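Local coordinates for protein import inner membrane translocase subunit TIM21 mitochondrial (Saccharomyces cerevisiae, PDB 2CIU) that helps translocate transit peptide-carrying proteins across the mitochondrial inner membrane, its intermembrane-space domain keeping the TOM and TIM23 complexes in close contact, at residues R13-V18 with Q99-M105; I24-L28 with K37-K41; D7-F11 with P57-T61; R69-R75 with V87-E93. All blocks are in the same frame, centred on the assembly; numbering follows the deposited sequence.

Contact 1 (R13-V18 with Q99-M105)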
loop_
_atom_site.group_PDB
_atom_site.type_symbol
_atom_site.label_atom_id
_atom_site.label_comp_id
_atom_site.label_asym_id
_atom_site.label_seq_id
_atom_site.Cartn_x
_atom_site.Cartn_y
_atom_site.Cartn_z
ATOM N N ARG A 13 -8.499 -3.098 -3.283
ATOM C CA ARG A 13 -7.772 -3.231 -4.520
ATOM C C ARG A 13 -6.260 -3.226 -4.277
ATOM O O ARG A 13 -5.516 -4.054 -4.812
ATOM C CB ARG A 13 -8.187 -2.072 -5.423
ATOM C CG ARG A 13 -7.483 -1.970 -6.732
ATOM C CD ARG A 13 -8.088 -0.773 -7.430
ATOM N NE ARG A 13 -7.356 -0.384 -8.617
ATOM C CZ ARG A 13 -7.514 0.791 -9.208
ATOM N NH1 ARG A 13 -8.378 1.669 -8.706
ATOM N NH2 ARG A 13 -6.809 1.086 -10.287
ATOM N N ALA A 14 -5.811 -2.289 -3.448
ATOM C CA ALA A 14 -4.398 -2.159 -3.149
ATOM C C ALA A 14 -3.816 -3.316 -2.344
ATOM O O ALA A 14 -2.766 -3.844 -2.688
ATOM C CB ALA A 14 -4.152 -0.835 -2.423
ATOM N N VAL A 15 -4.503 -3.717 -1.280
ATOM C CA VAL A 15 -3.987 -4.794 -0.453
ATOM C C VAL A 15 -3.979 -6.103 -1.241
ATOM O O VAL A 15 -3.115 -6.957 -1.033
ATOM C CB VAL A 15 -4.802 -4.930 0.863
ATOM C CG1 VAL A 15 -6.183 -5.526 0.585
ATOM C CG2 VAL A 15 -4.027 -5.763 1.861
ATOM N N SER A 16 -4.921 -6.249 -2.165
ATOM C CA SER A 16 -4.957 -7.463 -2.969
ATOM C C SER A 16 -3.737 -7.542 -3.874
ATOM O O SER A 16 -3.167 -8.616 -4.067
ATOM C CB SER A 16 -6.247 -7.522 -3.782
ATOM O OG SER A 16 -7.353 -7.671 -2.911
ATOM N N MET A 17 -3.316 -6.404 -4.422
ATOM C CA MET A 17 -2.136 -6.368 -5.278
ATOM C C MET A 17 -0.881 -6.738 -4.498
ATOM O O MET A 17 -0.016 -7.463 -4.982
ATOM C CB MET A 17 -1.925 -4.970 -5.843
ATOM C CG MET A 17 -2.969 -4.491 -6.802
ATOM S SD MET A 17 -2.594 -2.769 -7.186
ATOM C CE MET A 17 -0.960 -2.950 -7.781
ATOM N N VAL A 18 -0.772 -6.202 -3.290
ATOM C CA VAL A 18 0.376 -6.458 -2.442
ATOM C C VAL A 18 0.484 -7.928 -2.063
ATOM O O VAL A 18 1.549 -8.533 -2.159
ATOM C CB VAL A 18 0.279 -5.616 -1.156
ATOM C CG1 VAL A 18 1.446 -5.931 -0.223
ATOM C CG2 VAL A 18 0.237 -4.139 -1.522
ATOM N N GLN A 99 -12.809 3.155 -11.795
ATOM C CA GLN A 99 -11.847 3.071 -10.703
ATOM C C GLN A 99 -10.753 4.113 -10.902
ATOM O O GLN A 99 -10.333 4.380 -12.028
ATOM C CB GLN A 99 -11.231 1.659 -10.613
ATOM C CG GLN A 99 -10.254 1.283 -11.725
ATOM C CD GLN A 99 -10.926 0.842 -13.008
ATOM O OE1 GLN A 99 -12.146 0.912 -13.145
ATOM N NE2 GLN A 99 -10.126 0.381 -13.960
ATOM N N PRO A 100 -10.284 4.726 -9.805
ATOM C CA PRO A 100 -9.237 5.733 -9.969
ATOM C C PRO A 100 -7.910 5.149 -10.398
ATOM O O PRO A 100 -7.634 3.964 -10.201
ATOM C CB PRO A 100 -9.171 6.386 -8.590
ATOM C CG PRO A 100 -9.531 5.257 -7.675
ATOM C CD PRO A 100 -10.707 4.633 -8.398
ATOM N N ASP A 101 -7.077 5.993 -10.990
ATOM C CA ASP A 101 -5.764 5.559 -11.423
ATOM C C ASP A 101 -4.807 5.484 -10.242
ATOM O O ASP A 101 -4.845 6.328 -9.349
ATOM C CB ASP A 101 -5.181 6.537 -12.447
ATOM C CG ASP A 101 -5.982 6.588 -13.727
ATOM O OD1 ASP A 101 -6.295 5.511 -14.270
ATOM O OD2 ASP A 101 -6.279 7.709 -14.199
ATOM N N PHE A 102 -3.968 4.455 -10.219
ATOM C CA PHE A 102 -2.966 4.347 -9.170
ATOM C C PHE A 102 -1.771 5.094 -9.759
ATOM O O PHE A 102 -1.266 4.735 -10.824
ATOM C CB PHE A 102 -2.596 2.888 -8.895
ATOM C CG PHE A 102 -3.490 2.205 -7.886
ATOM C CD1 PHE A 102 -4.720 2.753 -7.533
ATOM C CD2 PHE A 102 -3.103 1.004 -7.305
ATOM C CE1 PHE A 102 -5.551 2.112 -6.615
ATOM C CE2 PHE A 102 -3.930 0.353 -6.385
ATOM C CZ PHE A 102 -5.150 0.906 -6.041
ATOM N N ILE A 103 -1.348 6.146 -9.068
ATOM C CA ILE A 103 -0.240 6.985 -9.506
ATOM C C ILE A 103 1.119 6.531 -8.974
ATOM O O ILE A 103 2.130 6.593 -9.677
ATOM C CB ILE A 103 -0.477 8.445 -9.043
ATOM C CG1 ILE A 103 -1.758 8.990 -9.670
ATOM C CG2 ILE A 103 0.727 9.316 -9.405
ATOM C CD1 ILE A 103 -2.138 10.366 -9.168
ATOM N N ASN A 104 1.136 6.061 -7.736
ATOM C CA ASN A 104 2.376 5.654 -7.098
ATOM C C ASN A 104 2.001 4.655 -6.014
ATOM O O ASN A 104 1.016 4.845 -5.324
ATOM C CB ASN A 104 3.030 6.898 -6.461
ATOM C CG ASN A 104 4.342 6.596 -5.758
ATOM O OD1 ASN A 104 4.731 7.303 -4.816
ATOM N ND2 ASN A 104 5.039 5.563 -6.209
ATOM N N MET A 105 2.767 3.581 -5.887
ATOM C CA MET A 105 2.491 2.613 -4.840
ATOM C C MET A 105 3.768 1.877 -4.477
ATOM O O MET A 105 4.438 1.306 -5.337
ATOM C CB MET A 105 1.408 1.630 -5.287
ATOM C CG MET A 105 1.029 0.655 -4.185
ATOM S SD MET A 105 -0.236 -0.522 -4.742
ATOM C CE MET A 105 -0.896 -0.970 -3.189
#

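Contact 2 (I24-L28 with K37-K41)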
loop_
_atom_site.group_PDB
_atom_site.type_symbol
_atom_site.label_atom_id
_atom_site.label_comp_id
_atom_site.label_asym_id
_atom_site.label_seq_id
_atom_site.Cartn_x
_atom_site.Cartn_y
_atom_site.Cartn_z
ATOM N N ILE A 24 6.963 -9.240 -2.897
ATOM C CA ILE A 24 6.556 -8.687 -1.607
ATOM C C ILE A 24 6.386 -9.806 -0.583
ATOM O O ILE A 24 6.799 -9.670 0.576
ATOM C CB ILE A 24 5.230 -7.898 -1.704
ATOM C CG1 ILE A 24 5.397 -6.693 -2.637
ATOM C CG2 ILE A 24 4.807 -7.430 -0.314
ATOM C CD1 ILE A 24 6.461 -5.729 -2.182
ATOM N N ARG A 25 5.790 -10.917 -1.009
ATOM C CA ARG A 25 5.609 -12.034 -0.089
ATOM C C ARG A 25 6.971 -12.521 0.394
ATOM O O ARG A 25 7.120 -12.932 1.538
ATOM C CB ARG A 25 4.850 -13.181 -0.764
ATOM C CG ARG A 25 3.407 -12.849 -1.109
ATOM C CD ARG A 25 2.636 -14.106 -1.525
ATOM N NE ARG A 25 2.382 -14.982 -0.384
ATOM C CZ ARG A 25 1.375 -14.832 0.469
ATOM N NH1 ARG A 25 0.508 -13.839 0.319
ATOM N NH2 ARG A 25 1.233 -15.676 1.484
ATOM N N SER A 26 7.969 -12.463 -0.483
ATOM C CA SER A 26 9.311 -12.885 -0.122
ATOM C C SER A 26 9.914 -11.909 0.884
ATOM O O SER A 26 10.574 -12.324 1.834
ATOM C CB SER A 26 10.195 -12.963 -1.371
ATOM O OG SER A 26 11.498 -13.408 -1.043
ATOM N N LEU A 27 9.692 -10.610 0.673
ATOM C CA LEU A 27 10.212 -9.606 1.594
ATOM C C LEU A 27 9.572 -9.759 2.970
ATOM O O LEU A 27 10.198 -9.481 3.992
ATOM C CB LEU A 27 9.949 -8.187 1.059
ATOM C CG LEU A 27 10.634 -7.809 -0.261
ATOM C CD1 LEU A 27 10.254 -6.370 -0.636
ATOM C CD2 LEU A 27 12.136 -7.947 -0.124
ATOM N N LEU A 28 8.321 -10.207 2.996
ATOM C CA LEU A 28 7.605 -10.399 4.251
ATOM C C LEU A 28 7.952 -11.748 4.876
ATOM O O LEU A 28 7.508 -12.053 5.977
ATOM C CB LEU A 28 6.097 -10.324 4.020
ATOM C CG LEU A 28 5.502 -8.942 3.739
ATOM C CD1 LEU A 28 4.062 -9.099 3.267
ATOM C CD2 LEU A 28 5.575 -8.086 4.996
ATOM N N LYS A 37 -0.418 -21.118 1.178
ATOM C CA LYS A 37 0.241 -19.825 1.382
ATOM C C LYS A 37 -0.198 -19.235 2.710
ATOM O O LYS A 37 -1.341 -19.404 3.124
ATOM C CB LYS A 37 -0.130 -18.852 0.252
ATOM C CG LYS A 37 0.225 -19.347 -1.139
ATOM C CD LYS A 37 -0.306 -18.426 -2.243
ATOM C CE LYS A 37 0.474 -17.121 -2.331
ATOM N NZ LYS A 37 0.001 -16.253 -3.455
ATOM N N GLU A 38 0.711 -18.532 3.378
ATOM C CA GLU A 38 0.379 -17.910 4.647
ATOM C C GLU A 38 -0.732 -16.887 4.458
ATOM O O GLU A 38 -0.755 -16.148 3.462
ATOM C CB GLU A 38 1.607 -17.209 5.235
ATOM C CG GLU A 38 1.331 -16.500 6.558
ATOM C CD GLU A 38 2.559 -15.812 7.144
ATOM O OE1 GLU A 38 3.689 -16.084 6.694
ATOM O OE2 GLU A 38 2.382 -15.008 8.080
ATOM N N ARG A 39 -1.654 -16.846 5.412
ATOM C CA ARG A 39 -2.748 -15.888 5.362
ATOM C C ARG A 39 -2.244 -14.597 6.001
ATOM O O ARG A 39 -2.101 -14.514 7.218
ATOM C CB ARG A 39 -3.954 -16.411 6.144
ATOM C CG ARG A 39 -4.636 -17.594 5.472
ATOM C CD ARG A 39 -5.883 -18.016 6.231
ATOM N NE ARG A 39 -5.572 -18.643 7.512
ATOM C CZ ARG A 39 -5.059 -19.863 7.642
ATOM N NH1 ARG A 39 -4.799 -20.595 6.567
ATOM N NH2 ARG A 39 -4.808 -20.354 8.849
ATOM N N LEU A 40 -1.962 -13.603 5.170
ATOM C CA LEU A 40 -1.481 -12.323 5.671
ATOM C C LEU A 40 -2.610 -11.523 6.311
ATOM O O LEU A 40 -3.794 -11.775 6.073
ATOM C CB LEU A 40 -0.847 -11.527 4.531
ATOM C CG LEU A 40 0.425 -12.115 3.917
ATOM C CD1 LEU A 40 0.897 -11.242 2.760
ATOM C CD2 LEU A 40 1.500 -12.223 4.984
ATOM N N LYS A 41 -2.225 -10.550 7.132
ATOM C CA LYS A 41 -3.149 -9.692 7.849
ATOM C C LYS A 41 -2.906 -8.248 7.397
ATOM O O LYS A 41 -1.779 -7.895 7.056
ATOM C CB LYS A 41 -2.874 -9.838 9.342
ATOM C CG LYS A 41 -3.760 -9.025 10.247
ATOM C CD LYS A 41 -3.374 -9.277 11.699
ATOM C CE LYS A 41 -4.290 -8.562 12.659
ATOM N NZ LYS A 41 -3.982 -8.978 14.062
HETATM O O HOH W 1 -2.120 -13.779 2.134
#

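Contact 3 (D7-F11 with P57-T61)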
loop_
_atom_site.group_PDB
_atom_site.type_symbol
_atom_site.label_atom_id
_atom_site.label_comp_id
_atom_site.label_asym_id
_atom_site.label_seq_id
_atom_site.Cartn_x
_atom_site.Cartn_y
_atom_site.Cartn_z
ATOM N N ASP A 7 -12.839 4.657 -0.121
ATOM C CA ASP A 7 -11.642 4.168 0.549
ATOM C C ASP A 7 -11.641 2.648 0.707
ATOM O O ASP A 7 -10.593 2.020 0.670
ATOM C CB ASP A 7 -11.497 4.813 1.931
ATOM C CG ASP A 7 -11.045 6.255 1.853
ATOM O OD1 ASP A 7 -10.518 6.642 0.798
ATOM O OD2 ASP A 7 -11.202 6.989 2.852
ATOM N N THR A 8 -12.822 2.064 0.886
ATOM C CA THR A 8 -12.899 0.624 1.049
ATOM C C THR A 8 -12.422 -0.072 -0.223
ATOM O O THR A 8 -11.598 -0.983 -0.166
ATOM C CB THR A 8 -14.337 0.181 1.381
ATOM O OG1 THR A 8 -14.715 0.721 2.653
ATOM C CG2 THR A 8 -14.428 -1.344 1.436
ATOM N N GLN A 9 -12.921 0.368 -1.375
ATOM C CA GLN A 9 -12.501 -0.241 -2.633
ATOM C C GLN A 9 -11.040 0.056 -2.920
ATOM O O GLN A 9 -10.316 -0.791 -3.430
ATOM C CB GLN A 9 -13.381 0.241 -3.796
ATOM C CG GLN A 9 -14.845 -0.107 -3.586
ATOM C CD GLN A 9 -15.691 -0.064 -4.850
ATOM O OE1 GLN A 9 -16.909 0.072 -4.772
ATOM N NE2 GLN A 9 -15.059 -0.196 -6.012
ATOM N N LEU A 10 -10.595 1.255 -2.569
ATOM C CA LEU A 10 -9.211 1.630 -2.809
ATOM C C LEU A 10 -8.280 0.698 -2.031
ATOM O O LEU A 10 -7.288 0.194 -2.563
ATOM C CB LEU A 10 -9.000 3.088 -2.385
ATOM C CG LEU A 10 -7.771 3.813 -2.921
ATOM C CD1 LEU A 10 -7.835 3.873 -4.439
ATOM C CD2 LEU A 10 -7.725 5.218 -2.335
ATOM N N PHE A 11 -8.622 0.466 -0.767
ATOM C CA PHE A 11 -7.848 -0.417 0.092
ATOM C C PHE A 11 -7.933 -1.878 -0.372
ATOM O O PHE A 11 -6.922 -2.562 -0.463
ATOM C CB PHE A 11 -8.349 -0.317 1.533
ATOM C CG PHE A 11 -7.836 -1.412 2.429
ATOM C CD1 PHE A 11 -6.516 -1.423 2.870
ATOM C CD2 PHE A 11 -8.669 -2.464 2.789
ATOM C CE1 PHE A 11 -6.028 -2.472 3.657
ATOM C CE2 PHE A 11 -8.190 -3.514 3.573
ATOM C CZ PHE A 11 -6.873 -3.522 4.007
ATOM N N PRO A 57 -8.140 3.766 11.485
ATOM C CA PRO A 57 -9.095 3.185 10.547
ATOM C C PRO A 57 -8.494 3.399 9.150
ATOM O O PRO A 57 -7.692 4.317 8.948
ATOM C CB PRO A 57 -10.339 4.041 10.759
ATOM C CG PRO A 57 -10.257 4.388 12.207
ATOM C CD PRO A 57 -8.794 4.744 12.372
ATOM N N ILE A 58 -8.863 2.546 8.204
ATOM C CA ILE A 58 -8.377 2.667 6.839
ATOM C C ILE A 58 -9.068 3.874 6.198
ATOM O O ILE A 58 -10.296 3.940 6.121
ATOM C CB ILE A 58 -8.682 1.384 6.039
ATOM C CG1 ILE A 58 -7.852 0.230 6.606
ATOM C CG2 ILE A 58 -8.354 1.585 4.567
ATOM C CD1 ILE A 58 -8.280 -1.141 6.121
ATOM N N VAL A 59 -8.268 4.836 5.747
ATOM C CA VAL A 59 -8.804 6.048 5.131
ATOM C C VAL A 59 -7.765 6.661 4.200
ATOM O O VAL A 59 -6.589 6.322 4.265
ATOM C CB VAL A 59 -9.122 7.144 6.190
ATOM C CG1 VAL A 59 -10.143 6.634 7.210
ATOM C CG2 VAL A 59 -7.835 7.576 6.877
ATOM N N SER A 60 -8.208 7.570 3.339
ATOM C CA SER A 60 -7.276 8.271 2.465
ATOM C C SER A 60 -7.387 9.738 2.830
ATOM O O SER A 60 -8.355 10.158 3.460
ATOM C CB SER A 60 -7.629 8.104 0.983
ATOM O OG SER A 60 -8.869 8.703 0.671
ATOM N N THR A 61 -6.365 10.498 2.471
ATOM C CA THR A 61 -6.379 11.939 2.699
ATOM C C THR A 61 -6.306 12.563 1.306
ATOM O O THR A 61 -5.707 11.986 0.391
ATOM C CB THR A 61 -5.185 12.409 3.561
ATOM O OG1 THR A 61 -5.350 13.806 3.858
ATOM C CG2 THR A 61 -3.860 12.203 2.831
HETATM O O HOH W 2 -11.705 9.502 2.853
#

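Contact 4 (R69-R75 with V87-E93)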
loop_
_atom_site.group_PDB
_atom_site.type_symbol
_atom_site.label_atom_id
_atom_site.label_comp_id
_atom_site.label_asym_id
_atom_site.label_seq_id
_atom_site.Cartn_x
_atom_site.Cartn_y
_atom_site.Cartn_z
ATOM N N ARG A 69 -6.522 19.220 -9.566
ATOM C CA ARG A 69 -7.054 17.865 -9.447
ATOM C C ARG A 69 -6.709 17.287 -8.078
ATOM O O ARG A 69 -5.614 17.498 -7.558
ATOM C CB ARG A 69 -6.480 16.958 -10.538
ATOM C CG ARG A 69 -7.027 17.211 -11.934
ATOM C CD ARG A 69 -6.326 16.327 -12.962
ATOM N NE ARG A 69 -7.185 15.281 -13.523
ATOM C CZ ARG A 69 -7.697 14.267 -12.832
ATOM N NH1 ARG A 69 -7.445 14.145 -11.536
ATOM N NH2 ARG A 69 -8.458 13.367 -13.441
ATOM N N THR A 70 -7.646 16.552 -7.498
ATOM C CA THR A 70 -7.428 15.959 -6.182
ATOM C C THR A 70 -6.716 14.608 -6.241
ATOM O O THR A 70 -7.060 13.749 -7.051
ATOM C CB THR A 70 -8.768 15.781 -5.453
ATOM O OG1 THR A 70 -9.382 17.065 -5.273
ATOM C CG2 THR A 70 -8.567 15.129 -4.089
ATOM N N HIS A 71 -5.705 14.436 -5.396
ATOM C CA HIS A 71 -4.997 13.160 -5.314
ATOM C C HIS A 71 -5.347 12.558 -3.958
ATOM O O HIS A 71 -5.493 13.282 -2.972
ATOM C CB HIS A 71 -3.476 13.344 -5.390
ATOM C CG HIS A 71 -2.984 13.821 -6.719
ATOM N ND1 HIS A 71 -1.793 13.395 -7.265
ATOM C CD2 HIS A 71 -3.507 14.707 -7.599
ATOM C CE1 HIS A 71 -1.603 13.999 -8.425
ATOM N NE2 HIS A 71 -2.628 14.800 -8.652
ATOM N N HIS A 72 -5.500 11.239 -3.908
ATOM C CA HIS A 72 -5.806 10.555 -2.658
ATOM C C HIS A 72 -4.571 9.790 -2.210
ATOM O O HIS A 72 -3.936 9.097 -3.005
ATOM C CB HIS A 72 -6.957 9.553 -2.843
ATOM C CG HIS A 72 -8.276 10.194 -3.135
ATOM N ND1 HIS A 72 -9.317 10.199 -2.231
ATOM C CD2 HIS A 72 -8.720 10.862 -4.225
ATOM C CE1 HIS A 72 -10.345 10.843 -2.752
ATOM N NE2 HIS A 72 -10.008 11.256 -3.961
ATOM N N TYR A 73 -4.225 9.924 -0.936
ATOM C CA TYR A 73 -3.071 9.230 -0.388
ATOM C C TYR A 73 -3.574 8.295 0.702
ATOM O O TYR A 73 -4.397 8.676 1.527
ATOM C CB TYR A 73 -2.077 10.232 0.199
ATOM C CG TYR A 73 -1.517 11.170 -0.837
ATOM C CD1 TYR A 73 -0.326 10.887 -1.491
ATOM C CD2 TYR A 73 -2.202 12.335 -1.172
ATOM C CE1 TYR A 73 0.182 11.750 -2.458
ATOM C CE2 TYR A 73 -1.713 13.201 -2.135
ATOM C CZ TYR A 73 -0.519 12.908 -2.771
ATOM O OH TYR A 73 -0.023 13.784 -3.709
ATOM N N MET A 74 -3.081 7.065 0.689
ATOM C CA MET A 74 -3.501 6.089 1.678
ATOM C C MET A 74 -2.324 5.254 2.135
ATOM O O MET A 74 -1.500 4.824 1.321
ATOM C CB MET A 74 -4.570 5.167 1.088
ATOM C CG MET A 74 -5.004 4.055 2.047
ATOM S SD MET A 74 -6.253 2.943 1.312
ATOM C CE MET A 74 -7.715 3.877 1.618
ATOM N N ARG A 75 -2.236 5.044 3.443
ATOM C CA ARG A 75 -1.186 4.209 3.991
ATOM C C ARG A 75 -1.828 3.112 4.819
ATOM O O ARG A 75 -2.802 3.346 5.524
ATOM C CB ARG A 75 -0.222 5.030 4.851
ATOM C CG ARG A 75 0.638 5.898 3.970
ATOM C CD ARG A 75 1.732 6.615 4.694
ATOM N NE ARG A 75 2.568 7.263 3.692
ATOM C CZ ARG A 75 3.602 8.050 3.959
ATOM N NH1 ARG A 75 3.946 8.304 5.215
ATOM N NH2 ARG A 75 4.289 8.579 2.958
ATOM N N VAL A 87 2.559 0.167 3.440
ATOM C CA VAL A 87 2.223 0.357 2.032
ATOM C C VAL A 87 1.748 1.786 1.849
ATOM O O VAL A 87 0.937 2.280 2.630
ATOM C CB VAL A 87 1.080 -0.600 1.590
ATOM C CG1 VAL A 87 0.766 -0.416 0.113
ATOM C CG2 VAL A 87 1.482 -2.047 1.871
ATOM N N HIS A 88 2.281 2.453 0.829
ATOM C CA HIS A 88 1.892 3.824 0.526
ATOM C C HIS A 88 1.264 3.818 -0.861
ATOM O O HIS A 88 1.827 3.256 -1.794
ATOM C CB HIS A 88 3.124 4.734 0.505
ATOM C CG HIS A 88 2.853 6.085 -0.081
ATOM N ND1 HIS A 88 2.373 7.139 0.665
ATOM C CD2 HIS A 88 2.933 6.531 -1.357
ATOM C CE1 HIS A 88 2.165 8.176 -0.127
ATOM N NE2 HIS A 88 2.497 7.833 -1.357
ATOM N N LEU A 89 0.104 4.451 -0.983
ATOM C CA LEU A 89 -0.609 4.531 -2.245
ATOM C C LEU A 89 -1.069 5.950 -2.535
ATOM O O LEU A 89 -1.544 6.652 -1.642
ATOM C CB LEU A 89 -1.845 3.611 -2.200
ATOM C CG LEU A 89 -2.864 3.693 -3.339
ATOM C CD1 LEU A 89 -2.227 3.211 -4.634
ATOM C CD2 LEU A 89 -4.098 2.839 -2.990
ATOM N N GLU A 90 -0.880 6.365 -3.785
ATOM C CA GLU A 90 -1.347 7.652 -4.278
ATOM C C GLU A 90 -2.247 7.319 -5.466
ATOM O O GLU A 90 -1.831 6.604 -6.378
ATOM C CB GLU A 90 -0.194 8.523 -4.777
ATOM C CG GLU A 90 -0.684 9.908 -5.205
ATOM C CD GLU A 90 0.407 10.754 -5.840
ATOM O OE1 GLU A 90 1.597 10.453 -5.634
ATOM O OE2 GLU A 90 0.066 11.732 -6.544
ATOM N N ALA A 91 -3.473 7.818 -5.450
ATOM C CA ALA A 91 -4.398 7.576 -6.550
ATOM C C ALA A 91 -5.074 8.872 -6.966
ATOM O O ALA A 91 -5.018 9.874 -6.251
ATOM C CB ALA A 91 -5.455 6.538 -6.133
ATOM N N LYS A 92 -5.707 8.864 -8.132
ATOM C CA LYS A 92 -6.410 10.050 -8.587
ATOM C C LYS A 92 -7.569 9.638 -9.466
ATOM O O LYS A 92 -7.485 8.650 -10.204
ATOM C CB LYS A 92 -5.469 10.993 -9.351
ATOM C CG LYS A 92 -5.201 10.647 -10.799
ATOM C CD LYS A 92 -4.413 11.781 -11.461
ATOM C CE LYS A 92 -4.203 11.539 -12.944
ATOM N NZ LYS A 92 -3.435 12.646 -13.578
ATOM N N GLU A 93 -8.659 10.385 -9.374
ATOM C CA GLU A 93 -9.832 10.095 -10.183
ATOM C C GLU A 93 -9.407 9.972 -11.645
ATOM O O GLU A 93 -8.576 10.737 -12.136
ATOM C CB GLU A 93 -10.852 11.223 -10.031
ATOM C CG GLU A 93 -12.258 10.869 -10.483
ATOM C CD GLU A 93 -13.220 12.033 -10.337
ATOM O OE1 GLU A 93 -13.209 12.685 -9.269
ATOM O OE2 GLU A 93 -13.990 12.295 -11.284
HETATM O O HOH W 3 2.499 13.266 -4.552
#

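Contact 1 (R13-V18 with Q99-M105)
Arg-13 and Phe-102 form a cation-pi stack where the N-terminal helix lies on the antiparallel sheet of the Tim21 intermembrane-space domain, a helix-on-sheet packing that illustrates how a long polar chain can serve an apolar interface. At the start of strand-side residues 99-105, Gln-99 lays its CG over one face of the Arg-13 guanidinium. Pro-100 follows with its carbonyl O at the guanidinium edge, gripped end-on by NH1 (2.8 Å) and NH2 (3.0 Å) of Arg-13. Phe-102 takes the opposite face: the two planes lie 20° apart, with Arg-13 CZ 4.0 Å from the ring centroid. Extended from CG to NE, with CG anti to the backbone N (chi1 176°), Arg-13 runs its chain past the ring to reach that carbonyl. A leucine here would probably leave the Pro-100 carbonyl without these two donors and the Phe-102 face without its flat cationic cover. Met-17 adds a Met-aromatic contact, its SD approaching Phe-102 CE2 obliquely at 3.5 Å. Farther along, beyond the classic beta bulge of Ile-103 and Asn-104 opposite Glu-90, Met-105 reaches the helix fully extended. Its CE touches Val-18 CG2 at 3.8 Å and presses on Ala-14 CB at a tight 3.3 Å.

Contact 2 (I24-L28 with K37-K41)
Arg-25 meets Glu-38 through a direct hydrogen bond, the first of several ways in which one buried guanidinium gathers a chain without regular structure around it. Its NH2 donates to the Glu-38 carbonyl O at 2.8 Å, in the carbonyl plane on a lone pair and nearly in the guanidinium plane, with an N-H...O angle of 155°. Water 1 supplies a second, indirect link: it accepts from Arg-25 NH1 and from the Leu-40 backbone N, and donates to the same Glu-38 O. Charge enters through Lys-37, whose chain crosses that of Arg-25 at about a right angle and sets CE over one guanidinium face, 3.5 Å from Arg-25 NE. Lys-37 NZ also lies near Arg-25 NE, at 4.1 Å, a closeness of like charges probably eased by the salt bridge from Arg-25 NE to Asp-32. Leu-40 CD1 makes the apolar contact, 3.9 Å from Leu-28 CD1, and also borders the guanidinium, 3.6 Å from Arg-25 NH1. The Glu-38 carboxylate turns to other partners, the backbone N atoms of Lys-81 and Asp-31. Together these bonds show an arginine near the end of helix 22-27 binding back the irregular connection that leads into strand 41-48.

Contact 3 (D7-F11 with P57-T61)
Asp-7 turns its carboxylate to Ser-60, while one helical turn on Phe-11 presents a ring face to Ile-58; the pair of contacts exemplifies how a helix can be fixed to a neighbouring piece of chain by one polar and one apolar grip. The Ser-60 hydroxyl donates from OG to Asp-7 OD1 at 2.6 Å, meeting it on the syn side and 19° out of the carboxylate plane. Ser-60 OG stands between its backbone N and carbonyl carbon (chi1 65°), which lets both polar groups of this residue address one carboxylate: Ser-60 N makes a weak bond to Asp-7 OD2 at 3.1 Å. That OD2 also accepts from water 2, at 2.6 Å. An asparagine in place of Asp-7 would probably forfeit one of these acceptors, leaving the Ser-60 hydroxyl or its backbone N–H poorly matched. Ile-58 crosses Phe-11 at about a right angle, and its CD1 stands almost exactly over the ring centre, 3.3 Å from the centroid and 6° off the normal, a CH-pi contact. Its other branch, CG2, lies against Phe-11 CB at 3.6 Å. Strand 70-79 flanks both grips: Met-74 touches Asp-7, Phe-11 and Ile-58, Phe-76 meets the Phe-11 ring edge-to-face, and Ser-60 OG is also hydrogen-bonded to His-72 ND1. Helix 6-20 is thereby joined to segment 57-61, which runs into the sheet beside strand 70-79.

Contact 4 (R69-R75 with V87-E93)
His-71 holds CG beside its backbone N (chi1 -68°), and Glu-90 sends its carboxylate out along an extended chain with CG anti to N (chi1 -176°); a diagonal pairing results, His-71 standing two residues along its strand from Tyr-73, the residue directly opposite Glu-90. His-71 ND1 donates to Glu-90 OE2 at 2.6 Å, the oxygen using its anti lone pair and lying in the ring plane. Asp-65 takes the other ring nitrogen of His-71, so the imidazole is fixed at both ends. Tyr-73 lies alongside Glu-90 and points the same way, with CE1 3.4 Å from Glu-90 CG; water 3 joins Tyr-73 OH to Glu-90 OE1. On the same face, Arg-75 NE donates to His-88 ND1 at 3.0 Å, in the guanidinium plane, which is turned 71° from the His-88 ring. The backbone carrying this polar row forms the regular antiparallel ladder of a beta hairpin: His-72 with Ala-91 and Met-74 with Leu-89 are hydrogen-bonded pairs, each with two bonds of 2.8 Å between backbone N and O atoms. At the far end, Arg-69 NH2 reaches Glu-93 O at 2.9 Å from above the carbonyl plane. The Met-74 and Leu-89 face is packed against helix 6-20, through Asp-7, Phe-11, Leu-10 and Ala-14, while strands 60-64 and 101-108 flank the hairpin in the sheet.

The four contacts show one domain closed at several chain separations. Contacts 1 and 3 both use helix 6-20, their centres 11 Å apart, and their segments alternate along the chain, so the helix is tied to strand 101-108 and to the region of strand 60-64. Contact 4 supplies the hairpin 70-79/84-92 between those strands, its centre 9 Å from each of the other two; it follows contact 3 in series and is nested inside contact 1. Contact 2 lies about 24 Å from contact 4, centre to centre, across the chain's centre, yet meets contact 1 where Val-18 packs on Ile-24. It is nested within the loops closed by contacts 1 and 3. A single antiparallel sheet and its helices thus form one unit, consistent with the NTF2-like clan.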